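Local coordinates for terminal uridylyltransferase 1 (PDB 5HZD), which adds uridines to the 3' ends of guide RNAs, ribosomal RNAs and some mRNAs, and takes part in mitochondrial RNA editing in Trypanosoma brucei, at residues R42-L47 with R493-L498. Sequence-based numbering, arbitrary orientation.
Sequences RIAQKL and RGLLSL. With SO4 (sulfate ion), chain E.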
ATOM      1  N   ARG A  42      29.669  17.225  -4.436  1.00 23.71           N
ATOM      2  CA  ARG A  42      30.972  17.400  -5.069  1.00 26.24           C
ATOM      3  C   ARG A  42      31.516  16.096  -5.636  1.00 27.39           C
ATOM      4  O   ARG A  42      32.037  16.075  -6.759  1.00 28.96           O
ATOM      5  CB  ARG A  42      31.981  18.018  -4.088  1.00 33.09           C
ATOM      6  CG  ARG A  42      31.927  19.546  -4.000  1.00 42.63           C
ATOM      7  CD  ARG A  42      33.137  20.131  -3.240  1.00 47.89           C
ATOM      8  NE  ARG A  42      33.070  19.872  -1.803  1.00 50.46           N
ATOM      9  CZ  ARG A  42      33.638  18.832  -1.199  1.00 52.79           C
ATOM     10  NH1 ARG A  42      34.334  17.946  -1.904  1.00 55.67           N
ATOM     11  NH2 ARG A  42      33.512  18.675   0.115  1.00 51.82           N
ATOM     12  N   ILE A  43      31.399  15.009  -4.874  1.00 23.60           N
ATOM     13  CA  ILE A  43      31.836  13.697  -5.370  1.00 20.69           C
ATOM     14  C   ILE A  43      31.082  13.305  -6.635  1.00 24.88           C
ATOM     15  O   ILE A  43      31.693  12.917  -7.641  1.00 25.13           O
ATOM     16  CB  ILE A  43      31.753  12.601  -4.291  1.00 23.47           C
ATOM     17  CG1 ILE A  43      32.730  12.934  -3.159  1.00 26.73           C
ATOM     18  CG2 ILE A  43      32.093  11.236  -4.890  1.00 23.58           C
ATOM     19  CD1 ILE A  43      32.557  12.111  -1.909  1.00 30.67           C
ATOM     20  N   ALA A  44      29.757  13.432  -6.612  1.00 24.15           N
ATOM     21  CA  ALA A  44      28.968  13.043  -7.777  1.00 23.35           C
ATOM     22  C   ALA A  44      29.254  13.956  -8.962  1.00 24.96           C
ATOM     23  O   ALA A  44      29.266  13.499 -10.099  1.00 29.96           O
ATOM     24  CB  ALA A  44      27.489  13.036  -7.446  1.00 23.66           C
ATOM     25  N   GLN A  45      29.502  15.242  -8.708  1.00 23.92           N
ATOM     26  CA  GLN A  45      29.850  16.176  -9.791  1.00 23.68           C
ATOM     27  C   GLN A  45      31.162  15.855 -10.494  1.00 27.14           C
ATOM     28  O   GLN A  45      31.347  16.232 -11.660  1.00 28.82           O
ATOM     29  CB  GLN A  45      29.913  17.617  -9.303  1.00 24.07           C
ATOM     30  CG  GLN A  45      28.561  18.289  -9.254  1.00 27.93           C
ATOM     31  CD  GLN A  45      28.614  19.616  -8.547  1.00 34.15           C
ATOM     32  OE1 GLN A  45      29.502  19.860  -7.731  1.00 38.01           O
ATOM     33  NE2 GLN A  45      27.670  20.492  -8.863  1.00 35.31           N
ATOM     34  N   LYS A  46      32.077  15.184  -9.800  1.00 28.79           N
ATOM     35  CA  LYS A  46      33.321  14.759 -10.445  1.00 31.71           C
ATOM     36  C   LYS A  46      33.019  13.685 -11.488  1.00 31.26           C
ATOM     37  O   LYS A  46      33.663  13.609 -12.536  1.00 31.23           O
ATOM     38  CB  LYS A  46      34.320  14.220  -9.423  1.00 40.35           C
ATOM     39  CG  LYS A  46      34.659  15.203  -8.325  1.00 49.65           C
ATOM     40  CD  LYS A  46      35.252  16.489  -8.882  1.00 52.49           C
ATOM     41  CE  LYS A  46      34.946  17.678  -7.974  1.00 50.19           C
ATOM     42  NZ  LYS A  46      33.486  18.007  -7.983  1.00 41.92           N
ATOM     43  N   LEU A  47      32.031  12.854 -11.190  1.00 29.36           N
ATOM     44  CA  LEU A  47      31.663  11.743 -12.066  1.00 29.18           C
ATOM     45  C   LEU A  47      30.897  12.174 -13.313  1.00 30.86           C
ATOM     46  O   LEU A  47      30.975  11.530 -14.361  1.00 28.81           O
ATOM     47  CB  LEU A  47      30.900  10.674 -11.265  1.00 31.54           C
ATOM     48  CG  LEU A  47      31.869   9.875 -10.380  1.00 35.86           C
ATOM     49  CD1 LEU A  47      31.149   9.138  -9.270  1.00 33.81           C
ATOM     50  CD2 LEU A  47      32.661   8.880 -11.225  1.00 39.49           C
ATOM     51  N   ARG A 493      23.768  10.023  -2.694  1.00 15.01           N
ATOM     52  CA  ARG A 493      24.321   8.884  -1.990  1.00 18.34           C
ATOM     53  C   ARG A 493      23.903   7.595  -2.707  1.00 17.72           C
ATOM     54  O   ARG A 493      24.731   6.681  -2.873  1.00 19.08           O
ATOM     55  CB  ARG A 493      23.861   8.877  -0.535  1.00 18.39           C
ATOM     56  CG  ARG A 493      24.675   7.947   0.323  1.00 20.80           C
ATOM     57  CD  ARG A 493      24.140   7.702   1.719  1.00 24.86           C
ATOM     58  NE  ARG A 493      23.578   8.873   2.384  1.00 32.49           N
ATOM     59  CZ  ARG A 493      24.248   9.768   3.111  1.00 29.31           C
ATOM     60  NH1 ARG A 493      25.574   9.712   3.294  1.00 32.20           N
ATOM     61  NH2 ARG A 493      23.565  10.756   3.656  1.00 26.36           N
ATOM     62  N   GLY A 494      22.658   7.534  -3.167  1.00 15.30           N
ATOM     63  CA  GLY A 494      22.206   6.349  -3.885  1.00 16.53           C
ATOM     64  C   GLY A 494      22.978   6.135  -5.178  1.00 17.70           C
ATOM     65  O   GLY A 494      23.365   5.004  -5.495  1.00 19.42           O
ATOM     66  N   LEU A 495      23.202   7.220  -5.922  1.00 15.68           N
ATOM     67  CA  LEU A 495      23.933   7.182  -7.185  1.00 14.96           C
ATOM     68  C   LEU A 495      25.321   6.610  -6.949  1.00 19.39           C
ATOM     69  O   LEU A 495      25.752   5.680  -7.636  1.00 20.64           O
ATOM     70  CB  LEU A 495      24.067   8.591  -7.745  1.00 16.89           C
ATOM     71  CG  LEU A 495      24.814   8.736  -9.059  1.00 17.22           C
ATOM     72  CD1 LEU A 495      24.028   8.024 -10.158  1.00 26.18           C
ATOM     73  CD2 LEU A 495      24.988  10.204  -9.413  1.00 23.15           C
ATOM     74  N   LEU A 496      26.018   7.163  -5.965  1.00 15.92           N
ATOM     75  CA  LEU A 496      27.395   6.770  -5.703  1.00 16.48           C
ATOM     76  C   LEU A 496      27.476   5.332  -5.224  1.00 20.08           C
ATOM     77  O   LEU A 496      28.455   4.632  -5.528  1.00 22.76           O
ATOM     78  CB  LEU A 496      28.062   7.725  -4.706  1.00 19.42           C
ATOM     79  CG  LEU A 496      28.147   9.162  -5.214  1.00 22.13           C
ATOM     80  CD1 LEU A 496      28.592  10.144  -4.108  1.00 22.05           C
ATOM     81  CD2 LEU A 496      29.064   9.252  -6.410  1.00 22.95           C
ATOM     82  N   SER A 497      26.479   4.884  -4.471  1.00 18.98           N
ATOM     83  CA  SER A 497      26.529   3.545  -3.870  1.00 19.89           C
ATOM     84  C   SER A 497      26.380   2.442  -4.918  1.00 22.84           C
ATOM     85  O   SER A 497      26.890   1.331  -4.737  1.00 20.85           O
ATOM     86  CB  SER A 497      25.412   3.381  -2.849  1.00 25.47           C
ATOM     87  OG  SER A 497      25.642   4.221  -1.725  1.00 28.34           O
ATOM     88  N   LEU A 498      25.672   2.731  -5.999  1.00 21.46           N
ATOM     89  CA  LEU A 498      25.394   1.691  -7.001  1.00 18.16           C
ATOM     90  C   LEU A 498      26.598   1.497  -7.934  1.00 20.54           C
ATOM     91  O   LEU A 498      26.631   0.566  -8.757  1.00 21.35           O
ATOM     92  CB  LEU A 498      24.120   2.019  -7.803  1.00 16.31           C
ATOM     93  CG  LEU A 498      22.822   1.919  -7.007  1.00 16.32           C
ATOM     94  CD1 LEU A 498      21.661   2.596  -7.766  1.00 18.70           C
ATOM     95  CD2 LEU A 498      22.468   0.488  -6.690  1.00 21.61           C
TER
HETATM   96  S   SO4 E 704      28.836   8.468   2.967  1.00 47.21           S
HETATM   97  O1  SO4 E 704      28.399   9.419   3.990  1.00 50.02           O
HETATM   98  O2  SO4 E 704      27.748   8.207   2.014  1.00 39.12           O
HETATM   99  O3  SO4 E 704      29.219   7.216   3.622  1.00 49.99           O
HETATM  100  O4  SO4 E 704      29.987   9.037   2.263  1.00 49.33           O
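An apolar helix-to-helix contact joins helix 37-47, which follows the zinc finger, to helix 481-497 near the chain's C-terminus: Leu496 packs as a knob into the hole formed by Leu40, Ile43, Ala44 and Leu47. The two segments cross at 53° with their axes 10.0 Å apart. With CG of Leu496 anti to its carbonyl carbon (chi1 -62°), CD1 lies 3.7 Å from CG2 of Ile43, whose side chain runs at about a right angle to it, while CD2, which also nears Ile43, lies 3.5 Å from CD1 of Leu47. The same CD2 sits 4.0 Å from CA of Ala44, whose small side chain is consistent with so close an approach to the backbone. In this fragment, which holds the zinc finger and the catalytic region with its palm built on a five-stranded mixed sheet, the contact lies among helices, away from the annotated sites. Ala44 CB also meets Leu495 CD2 (4.3 Å); Phe408 of helix 385-409 touches Ala44, and Phe403 touches Leu495. One turn before Leu496, Arg493 NH1 donates to O2 of a sulfate, probably from the crystallisation liquor, at 2.9 Å with an N-H...O angle of 154°. The sulfur lies in the guanidinium plane at its edge, and Arg39 holds the anion as well.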